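PDB 4J3G: GCN5-related N-acetyltransferase from Brucella melitensis biovar Abortus, which probably transfers the acetyl group of acetyl-coenzyme A to an amine, possibly the N-terminal alanine of a ribosomal protein. Local coordinates for residues Asp72-Glu80 with Leu123-Arg134; His154-Leu165 with Leu176-Ile184. All coordinates share one frame; numbering follows the deposited sequence. Where two conformers were deposited one is given.

Contact 1. Residues Asp72-Glu80 with Leu123-Arg134; sequences DGFPVLVAE and LLAELIEEARER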
loop_
_atom_site.group_PDB
_atom_site.type_symbol
_atom_site.label_atom_id
_atom_site.label_comp_id
_atom_site.label_asym_id
_atom_site.label_seq_id
_atom_site.Cartn_x
_atom_site.Cartn_y
_atom_site.Cartn_z
ATOM N N ASP A 72 -6.303 -17.903 1.867
ATOM C CA ASP A 72 -5.630 -17.181 0.788
ATOM C C ASP A 72 -4.237 -17.694 0.444
ATOM O O ASP A 72 -3.580 -17.153 -0.448
ATOM C CB ASP A 72 -5.483 -15.696 1.171
ATOM C CG ASP A 72 -6.784 -15.005 1.326
ATOM O OD1 ASP A 72 -7.810 -15.549 0.870
ATOM O OD2 ASP A 72 -6.785 -13.907 1.926
ATOM N N GLY A 73 -3.759 -18.686 1.177
ATOM C CA GLY A 73 -2.481 -19.294 0.903
ATOM C C GLY A 73 -1.284 -18.600 1.514
ATOM O O GLY A 73 -0.139 -18.793 1.066
ATOM N N PHE A 74 -1.524 -17.811 2.543
ATOM C CA PHE A 74 -0.473 -17.042 3.168
ATOM C C PHE A 74 -0.112 -17.652 4.521
ATOM O O PHE A 74 -0.995 -17.864 5.359
ATOM C CB PHE A 74 -0.926 -15.589 3.326
ATOM C CG PHE A 74 -1.244 -14.903 2.019
ATOM C CD1 PHE A 74 -0.352 -14.969 0.947
ATOM C CD2 PHE A 74 -2.426 -14.228 1.853
ATOM C CE1 PHE A 74 -0.643 -14.336 -0.279
ATOM C CE2 PHE A 74 -2.729 -13.583 0.661
ATOM C CZ PHE A 74 -1.840 -13.617 -0.403
ATOM N N PRO A 75 1.175 -17.946 4.731
ATOM C CA PRO A 75 1.653 -18.582 5.969
ATOM C C PRO A 75 1.507 -17.693 7.193
ATOM O O PRO A 75 1.628 -16.449 7.090
ATOM C CB PRO A 75 3.142 -18.764 5.730
ATOM C CG PRO A 75 3.486 -17.851 4.646
ATOM C CD PRO A 75 2.280 -17.679 3.797
ATOM N N VAL A 76 1.166 -18.317 8.303
ATOM C CA VAL A 76 1.346 -17.709 9.613
ATOM C C VAL A 76 2.237 -18.619 10.466
ATOM O O VAL A 76 1.868 -19.729 10.770
ATOM C CB VAL A 76 0.024 -17.450 10.360
ATOM C CG1 VAL A 76 0.347 -16.719 11.644
ATOM C CG2 VAL A 76 -0.968 -16.644 9.520
ATOM N N LEU A 77 3.402 -18.107 10.858
ATOM C CA LEU A 77 4.360 -18.837 11.654
ATOM C C LEU A 77 4.318 -18.363 13.109
ATOM O O LEU A 77 4.168 -17.132 13.395
ATOM C CB LEU A 77 5.775 -18.644 11.118
ATOM C CG LEU A 77 5.931 -19.022 9.652
ATOM C CD1 LEU A 77 7.375 -18.821 9.230
ATOM C CD2 LEU A 77 5.452 -20.444 9.393
ATOM N N VAL A 78 4.521 -19.305 14.039
ATOM C CA VAL A 78 4.721 -18.933 15.428
ATOM C C VAL A 78 6.068 -19.428 15.943
ATOM O O VAL A 78 6.598 -20.443 15.468
ATOM C CB VAL A 78 3.591 -19.452 16.347
ATOM C CG1 VAL A 78 2.264 -18.840 15.959
ATOM C CG2 VAL A 78 3.488 -20.964 16.302
ATOM N N ALA A 79 6.622 -18.692 16.894
ATOM C CA ALA A 79 7.785 -19.144 17.610
ATOM C C ALA A 79 7.348 -19.610 18.996
ATOM O O ALA A 79 6.701 -18.863 19.736
ATOM C CB ALA A 79 8.792 -18.034 17.716
ATOM N N GLU A 80 7.768 -20.817 19.348
ATOM C CA GLU A 80 7.458 -21.412 20.638
ATOM C C GLU A 80 8.741 -21.653 21.435
ATOM O O GLU A 80 9.717 -22.166 20.890
ATOM C CB GLU A 80 6.721 -22.735 20.424
ATOM C CG GLU A 80 6.108 -23.297 21.700
ATOM C CD GLU A 80 5.583 -24.705 21.528
ATOM O OE1 GLU A 80 4.739 -24.919 20.621
ATOM O OE2 GLU A 80 6.012 -25.608 22.312
ATOM N N LEU A 123 12.193 -15.863 13.167
ATOM C CA LEU A 123 10.944 -15.814 12.454
ATOM C C LEU A 123 11.088 -15.277 11.018
ATOM O O LEU A 123 10.500 -15.848 10.087
ATOM C CB LEU A 123 9.935 -14.971 13.207
ATOM C CG LEU A 123 9.307 -15.657 14.409
ATOM C CD1 LEU A 123 8.648 -14.616 15.291
ATOM C CD2 LEU A 123 8.329 -16.732 13.966
ATOM N N LEU A 124 11.807 -14.159 10.848
ATOM C CA LEU A 124 11.978 -13.554 9.530
ATOM C C LEU A 124 12.655 -14.550 8.617
ATOM O O LEU A 124 12.222 -14.785 7.462
ATOM C CB LEU A 124 12.833 -12.278 9.641
ATOM C CG LEU A 124 13.054 -11.483 8.375
ATOM C CD1 LEU A 124 11.725 -11.165 7.718
ATOM C CD2 LEU A 124 13.846 -10.199 8.662
ATOM N N ALA A 125 13.719 -15.181 9.132
ATOM C CA ALA A 125 14.444 -16.115 8.306
ATOM C C ALA A 125 13.548 -17.237 7.806
ATOM O O ALA A 125 13.653 -17.638 6.652
ATOM C CB ALA A 125 15.660 -16.676 9.032
ATOM N N GLU A 126 12.691 -17.769 8.661
ATOM C CA GLU A 126 11.834 -18.889 8.249
ATOM C C GLU A 126 10.712 -18.431 7.317
ATOM O O GLU A 126 10.365 -19.112 6.342
ATOM C CB GLU A 126 11.249 -19.604 9.465
ATOM C CG GLU A 126 10.453 -20.866 9.095
ATOM C CD GLU A 126 11.173 -21.818 8.127
ATOM O OE1 GLU A 126 12.415 -22.080 8.290
ATOM O OE2 GLU A 126 10.476 -22.335 7.225
ATOM N N LEU A 127 10.162 -17.250 7.583
ATOM C CA LEU A 127 9.142 -16.713 6.696
ATOM C C LEU A 127 9.675 -16.502 5.274
ATOM O O LEU A 127 8.962 -16.745 4.297
ATOM C CB LEU A 127 8.621 -15.381 7.225
ATOM C CG LEU A 127 7.250 -14.935 6.681
ATOM C CD1 LEU A 127 6.178 -15.957 7.010
ATOM C CD2 LEU A 127 6.853 -13.590 7.278
ATOM N N ILE A 128 10.903 -15.995 5.150
ATOM C CA ILE A 128 11.547 -15.828 3.875
ATOM C C ILE A 128 11.612 -17.177 3.128
ATOM O O ILE A 128 11.371 -17.241 1.932
ATOM C CB ILE A 128 13.002 -15.272 4.028
ATOM C CG1 ILE A 128 12.971 -13.790 4.406
ATOM C CG2 ILE A 128 13.798 -15.452 2.767
ATOM C CD1 ILE A 128 14.330 -13.224 4.832
ATOM N N GLU A 129 11.973 -18.239 3.822
ATOM C CA GLU A 129 12.051 -19.547 3.136
ATOM C C GLU A 129 10.682 -20.002 2.648
ATOM O O GLU A 129 10.574 -20.559 1.545
ATOM C CB GLU A 129 12.636 -20.633 4.052
ATOM C CG GLU A 129 14.055 -20.338 4.529
ATOM C CD GLU A 129 15.055 -20.142 3.396
ATOM O OE1 GLU A 129 14.886 -20.756 2.304
ATOM O OE2 GLU A 129 15.995 -19.332 3.572
ATOM N N GLU A 130 9.657 -19.801 3.475
ATOM C CA GLU A 130 8.254 -20.100 3.069
ATOM C C GLU A 130 7.839 -19.285 1.862
ATOM O O GLU A 130 7.244 -19.808 0.919
ATOM C CB GLU A 130 7.287 -19.831 4.186
ATOM C CG GLU A 130 7.239 -20.890 5.255
ATOM C CD GLU A 130 6.319 -22.057 4.904
ATOM O OE1 GLU A 130 5.770 -22.109 3.757
ATOM O OE2 GLU A 130 6.149 -22.911 5.797
ATOM N N ALA A 131 8.202 -18.008 1.852
ATOM C CA ALA A 131 7.898 -17.162 0.720
ATOM C C ALA A 131 8.573 -17.670 -0.550
ATOM O O ALA A 131 7.963 -17.701 -1.626
ATOM C CB ALA A 131 8.325 -15.720 1.016
ATOM N N ARG A 132 9.846 -18.017 -0.428
ATOM C CA ARG A 132 10.636 -18.561 -1.537
ATOM C C ARG A 132 9.947 -19.797 -2.123
ATOM O O ARG A 132 9.815 -19.949 -3.359
ATOM C CB ARG A 132 12.013 -18.966 -1.001
ATOM C CG ARG A 132 13.197 -18.678 -1.861
ATOM C CD ARG A 132 14.491 -18.817 -1.023
ATOM N NE ARG A 132 15.246 -17.571 -1.092
ATOM C CZ ARG A 132 16.072 -17.105 -0.166
ATOM N NH1 ARG A 132 16.320 -17.781 0.959
ATOM N NH2 ARG A 132 16.677 -15.940 -0.387
ATOM N N GLU A 133 9.531 -20.685 -1.220
ATOM C CA GLU A 133 8.896 -21.935 -1.580
ATOM C C GLU A 133 7.609 -21.681 -2.323
ATOM O O GLU A 133 7.283 -22.405 -3.241
ATOM C CB GLU A 133 8.551 -22.692 -0.324
ATOM C CG GLU A 133 8.233 -24.146 -0.545
ATOM C CD GLU A 133 8.522 -24.956 0.695
ATOM O OE1 GLU A 133 9.638 -25.528 0.789
ATOM O OE2 GLU A 133 7.667 -24.965 1.607
ATOM N N ARG A 134 6.892 -20.644 -1.890
ATOM C CA ARG A 134 5.590 -20.280 -2.421
ATOM C C ARG A 134 5.682 -19.331 -3.620
ATOM O O ARG A 134 4.660 -18.894 -4.125
ATOM C CB ARG A 134 4.692 -19.697 -1.297
ATOM C CG ARG A 134 4.242 -20.746 -0.311
ATOM C CD ARG A 134 3.577 -20.188 0.929
ATOM N NE ARG A 134 3.565 -21.194 1.995
ATOM C CZ ARG A 134 2.497 -21.578 2.686
ATOM N NH1 ARG A 134 1.280 -21.055 2.474
ATOM N NH2 ARG A 134 2.652 -22.500 3.630
#
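Leu77 turns CG beside its own backbone N (chi1 -56°), and an extended second torsion then carries CD1 onto helix 119-133. There Leu77 CD1 settles between three groups: Glu126 CG at 3.7 Å, which it crosses at about a right angle, the backbone N of Leu127, and Leu127 CD1 at 3.8 Å. Leu127 also meets Pro75: Pro75 CG lies 4.1 Å from Leu127 CD1. Toward the start of the helix segment, Leu123 CD2 rests against Ala79 CB at 4.0 Å. At the far end the chemistry turns polar. The chain of Arg134 stays extended from CG to NE and slides past Pro75 in the opposite direction, so that the proline covers one face of the guanidinium. Arg134 NH1 donates to Gly73 O at 3.0 Å; the acceptor lies close to the guanidinium plane, whereas the donor stands well above the plane of the carbonyl. One helical turn back, Glu130 OE1 takes both NE (3.0 Å) and NH2 (3.1 Å) of Arg134 from the same face of the carboxylate, a side-on salt bridge that fixes the guanidinium's rotation. Gly73 itself closes helix 59-72 in a Schellman motif, and that helix packs on Val76, on the other side of the strand. A strand layered between two helices in this way is characteristic of the alpha/beta GNAT acetyltransferase fold.

Contact 2. Residues His154-Leu165 with Leu176-Ile184; sequences HRSQGFEECGTL and LDLLFMQKI
Phe180 O accepts from Cys162 N at 2.8 Å, and one residue further on Gly163 O takes Phe180 N in return at 3.0 Å, in line with its C=O bond. Two residues thus face one, which makes this a classic beta bulge in the antiparallel hairpin of strands 160-171 and 174-184, the last two strands of the GNAT fold. Regular pairing continues on both sides of it, through Glu160 with Gln182 and Leu165 with Leu178. The bulge directs Cys162 toward the partner strand, where SG comes within 3.5 Å of Gln182 OE1; that oxygen is hydrogen-bonded by Lys166 N of the second subunit, so this face of the hairpin also meets the second subunit. Further along this face Leu165 CD1 meets the Phe180 ring obliquely, at CD2. On the opposite face Met181 SD packs on His154 CB at 3.9 Å, and a bend at the last torsion (chi3 79°) turns CE to Glu161 CG at 4.0 Å. Leu179 lies across the Glu161 chain at about a right angle. Where helix 148-156 runs into the hairpin, the Phe159 ring is held between His154 CD2 over one face and Lys183 CB over the other, the latter 3.6 Å from the ring centroid in a CH-pi contact. From the ring face Lys183 runs extended until its final torsion turns NZ onto Gln157 O at 3.0 Å, within the carbonyl plane.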
loop_
_atom_site.group_PDB
_atom_site.type_symbol
_atom_site.label_atom_id
_atom_site.label_comp_id
_atom_site.label_asym_id
_atom_site.label_seq_id
_atom_site.Cartn_x
_atom_site.Cartn_y
_atom_site.Cartn_z
ATOM N N HIS A 154 16.160 -6.597 9.553
ATOM C CA HIS A 154 15.798 -6.881 8.169
ATOM C C HIS A 154 17.012 -6.817 7.252
ATOM O O HIS A 154 17.189 -7.668 6.429
ATOM C CB HIS A 154 14.695 -5.933 7.684
ATOM C CG HIS A 154 13.334 -6.249 8.237
ATOM N ND1 HIS A 154 12.979 -5.972 9.536
ATOM C CD2 HIS A 154 12.227 -6.751 7.641
ATOM C CE1 HIS A 154 11.722 -6.342 9.736
ATOM N NE2 HIS A 154 11.237 -6.795 8.597
ATOM N N ARG A 155 17.865 -5.818 7.428
ATOM C CA ARG A 155 19.059 -5.718 6.608
ATOM C C ARG A 155 19.954 -6.956 6.713
ATOM O O ARG A 155 20.538 -7.366 5.743
ATOM C CB ARG A 155 19.858 -4.464 6.950
ATOM C CG ARG A 155 20.989 -4.222 5.984
ATOM C CD ARG A 155 21.271 -2.756 5.694
ATOM N NE ARG A 155 21.158 -1.828 6.832
ATOM C CZ ARG A 155 20.645 -0.589 6.754
ATOM N NH1 ARG A 155 20.091 -0.138 5.624
ATOM N NH2 ARG A 155 20.618 0.194 7.834
ATOM N N SER A 156 20.013 -7.536 7.904
ATOM C CA SER A 156 20.802 -8.748 8.142
ATOM C C SER A 156 20.337 -9.935 7.329
ATOM O O SER A 156 21.107 -10.886 7.074
ATOM C CB SER A 156 20.874 -9.105 9.660
ATOM O OG SER A 156 19.672 -9.751 10.155
ATOM N N GLN A 157 19.088 -9.886 6.888
ATOM C CA GLN A 157 18.522 -10.944 6.088
ATOM C C GLN A 157 18.459 -10.577 4.600
ATOM O O GLN A 157 17.836 -11.286 3.827
ATOM C CB GLN A 157 17.093 -11.238 6.585
ATOM C CG GLN A 157 17.021 -11.742 8.007
ATOM C CD GLN A 157 17.820 -12.996 8.130
ATOM O OE1 GLN A 157 17.592 -13.949 7.389
ATOM N NE2 GLN A 157 18.801 -12.996 9.012
ATOM N N GLY A 158 19.090 -9.494 4.189
ATOM C CA GLY A 158 19.228 -9.205 2.789
ATOM C C GLY A 158 18.235 -8.215 2.254
ATOM O O GLY A 158 18.221 -7.958 1.075
ATOM N N PHE A 159 17.421 -7.615 3.136
ATOM C CA PHE A 159 16.566 -6.517 2.741
ATOM C C PHE A 159 17.415 -5.251 2.498
ATOM O O PHE A 159 18.419 -5.052 3.182
ATOM C CB PHE A 159 15.536 -6.216 3.812
ATOM C CG PHE A 159 14.402 -7.192 3.854
ATOM C CD1 PHE A 159 14.575 -8.480 4.368
ATOM C CD2 PHE A 159 13.155 -6.838 3.376
ATOM C CE1 PHE A 159 13.508 -9.395 4.372
ATOM C CE2 PHE A 159 12.091 -7.731 3.426
ATOM C CZ PHE A 159 12.283 -9.018 3.897
ATOM N N GLU A 160 17.010 -4.437 1.513
ATOM C CA GLU A 160 17.638 -3.137 1.216
ATOM C C GLU A 160 16.618 -2.038 1.407
ATOM O O GLU A 160 15.415 -2.269 1.216
ATOM C CB GLU A 160 18.195 -3.083 -0.227
ATOM C CG GLU A 160 19.228 -4.173 -0.554
ATOM C CD GLU A 160 20.196 -3.802 -1.696
ATOM O OE1 GLU A 160 19.824 -3.040 -2.633
ATOM O OE2 GLU A 160 21.352 -4.274 -1.656
ATOM N N GLU A 161 17.085 -0.838 1.751
ATOM C CA GLU A 161 16.168 0.295 1.873
ATOM C C GLU A 161 15.711 0.797 0.514
ATOM O O GLU A 161 16.490 0.915 -0.424
ATOM C CB GLU A 161 16.786 1.463 2.635
ATOM C CG GLU A 161 17.225 1.116 4.013
ATOM C CD GLU A 161 17.525 2.340 4.857
ATOM O OE1 GLU A 161 17.486 3.518 4.328
ATOM O OE2 GLU A 161 17.767 2.111 6.055
ATOM N N CYS A 162 14.443 1.136 0.435
ATOM C CA CYS A 162 13.845 1.716 -0.764
ATOM C C CYS A 162 13.781 3.212 -0.558
ATOM O O CYS A 162 14.206 3.973 -1.422
ATOM C CB CYS A 162 12.471 1.142 -0.946
ATOM S SG CYS A 162 12.526 -0.643 -1.241
ATOM N N GLY A 163 13.260 3.644 0.578
ATOM C CA GLY A 163 13.023 5.055 0.828
ATOM C C GLY A 163 11.989 5.278 1.889
ATOM O O GLY A 163 11.399 4.325 2.392
ATOM N N THR A 164 11.788 6.540 2.259
ATOM C CA THR A 164 10.932 6.868 3.394
ATOM C C THR A 164 9.812 7.803 2.984
ATOM O O THR A 164 10.048 8.850 2.370
ATOM C CB THR A 164 11.768 7.537 4.503
ATOM O OG1 THR A 164 12.807 6.649 4.898
ATOM C CG2 THR A 164 10.934 7.868 5.695
ATOM N N LEU A 165 8.613 7.454 3.396
ATOM C CA LEU A 165 7.444 8.332 3.250
ATOM C C LEU A 165 7.186 8.989 4.565
ATOM O O LEU A 165 6.732 8.322 5.518
ATOM C CB LEU A 165 6.230 7.514 2.839
ATOM C CG LEU A 165 6.226 6.898 1.431
ATOM C CD1 LEU A 165 7.303 5.865 1.181
ATOM C CD2 LEU A 165 4.880 6.239 1.270
ATOM N N LEU A 176 4.211 9.978 11.898
ATOM C CA LEU A 176 5.190 8.919 11.838
ATOM C C LEU A 176 5.637 8.689 10.392
ATOM O O LEU A 176 4.826 8.794 9.436
ATOM C CB LEU A 176 4.565 7.628 12.332
ATOM C CG LEU A 176 4.113 7.640 13.808
ATOM C CD1 LEU A 176 3.354 6.382 14.080
ATOM C CD2 LEU A 176 5.285 7.833 14.755
ATOM N N ASP A 177 6.891 8.290 10.249
ATOM C CA ASP A 177 7.529 8.110 8.959
ATOM C C ASP A 177 7.644 6.640 8.651
ATOM O O ASP A 177 8.021 5.833 9.522
ATOM C CB ASP A 177 8.945 8.755 8.957
ATOM C CG ASP A 177 8.910 10.240 9.138
ATOM O OD1 ASP A 177 7.808 10.876 9.068
ATOM O OD2 ASP A 177 10.018 10.771 9.377
ATOM N N LEU A 178 7.320 6.255 7.415
ATOM C CA LEU A 178 7.357 4.860 7.002
ATOM C C LEU A 178 8.549 4.582 6.090
ATOM O O LEU A 178 8.611 5.129 4.995
ATOM C CB LEU A 178 6.058 4.491 6.300
ATOM C CG LEU A 178 5.908 3.027 5.792
ATOM C CD1 LEU A 178 5.780 2.080 6.949
ATOM C CD2 LEU A 178 4.699 2.854 4.888
ATOM N N LEU A 179 9.458 3.703 6.509
ATOM C CA LEU A 179 10.559 3.287 5.660
ATOM C C LEU A 179 10.178 1.970 5.019
ATOM O O LEU A 179 9.672 1.047 5.708
ATOM C CB LEU A 179 11.834 3.077 6.481
ATOM C CG LEU A 179 12.915 2.315 5.707
ATOM C CD1 LEU A 179 13.611 3.110 4.635
ATOM C CD2 LEU A 179 13.953 1.818 6.658
ATOM N N PHE A 180 10.294 1.904 3.690
ATOM C CA PHE A 180 10.117 0.659 2.995
ATOM C C PHE A 180 11.493 0.006 2.743
ATOM O O PHE A 180 12.459 0.682 2.338
ATOM C CB PHE A 180 9.390 0.871 1.655
ATOM C CG PHE A 180 7.883 0.954 1.746
ATOM C CD1 PHE A 180 7.148 -0.016 2.368
ATOM C CD2 PHE A 180 7.198 1.989 1.111
ATOM C CE1 PHE A 180 5.756 0.035 2.404
ATOM C CE2 PHE A 180 5.811 2.051 1.159
ATOM C CZ PHE A 180 5.095 1.062 1.802
ATOM N N MET A 181 11.563 -1.307 2.990
ATOM C CA MET A 181 12.660 -2.161 2.586
ATOM C C MET A 181 12.119 -3.285 1.794
ATOM O O MET A 181 10.941 -3.646 1.933
ATOM C CB MET A 181 13.417 -2.772 3.804
ATOM C CG MET A 181 13.890 -1.716 4.777
ATOM S SD MET A 181 14.831 -2.344 6.161
ATOM C CE MET A 181 16.403 -2.572 5.368
ATOM N N GLN A 182 12.984 -3.891 0.993
ATOM C CA GLN A 182 12.534 -4.973 0.108
ATOM C C GLN A 182 13.618 -6.007 0.002
ATOM O O GLN A 182 14.854 -5.710 0.140
ATOM C CB GLN A 182 12.162 -4.476 -1.313
ATOM C CG GLN A 182 13.333 -4.064 -2.171
ATOM C CD GLN A 182 12.933 -3.726 -3.599
ATOM O OE1 GLN A 182 13.149 -2.638 -4.033
ATOM N NE2 GLN A 182 12.326 -4.670 -4.298
ATOM N N LYS A 183 13.162 -7.213 -0.307
ATOM C CA LYS A 183 14.044 -8.350 -0.621
ATOM C C LYS A 183 13.484 -9.051 -1.884
ATOM O O LYS A 183 12.340 -9.457 -1.906
ATOM C CB LYS A 183 14.109 -9.339 0.543
ATOM C CG LYS A 183 15.169 -10.419 0.362
ATOM C CD LYS A 183 15.194 -11.462 1.480
ATOM C CE LYS A 183 16.106 -12.651 1.128
ATOM N NZ LYS A 183 17.530 -12.257 0.964
ATOM N N ILE A 184 14.302 -9.198 -2.915
ATOM C CA ILE A 184 13.854 -9.877 -4.158
ATOM C C ILE A 184 14.283 -11.330 -4.050
ATOM O O ILE A 184 15.451 -11.634 -3.783
ATOM C CB ILE A 184 14.428 -9.233 -5.467
ATOM C CG1 ILE A 184 13.916 -7.797 -5.635
ATOM C CG2 ILE A 184 14.023 -10.038 -6.711
ATOM C CD1 ILE A 184 14.564 -7.026 -6.763
#

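Overall arrangement
Both contacts reach the same mixed sheet, but they illustrate different ways of building on it. Contact 1 is mostly buried and joins layers: a helix lies against one face of strand 76-81, chiefly through aliphatic side chains, with charged groups gathered at one end. Contact 2 is partly buried and joins neighbours within the sheet, so backbone hydrogen bonds dominate; it buries 908 Å² against 444 Å². Its strand 160-171 is outermost within the chain, and the second subunit packs there, whereas no other chain of the assembly touches contact 1. Their centres lie about 18 Å apart, yet they meet where Leu124 CD2 packs on Gln157 CG at 3.6 Å.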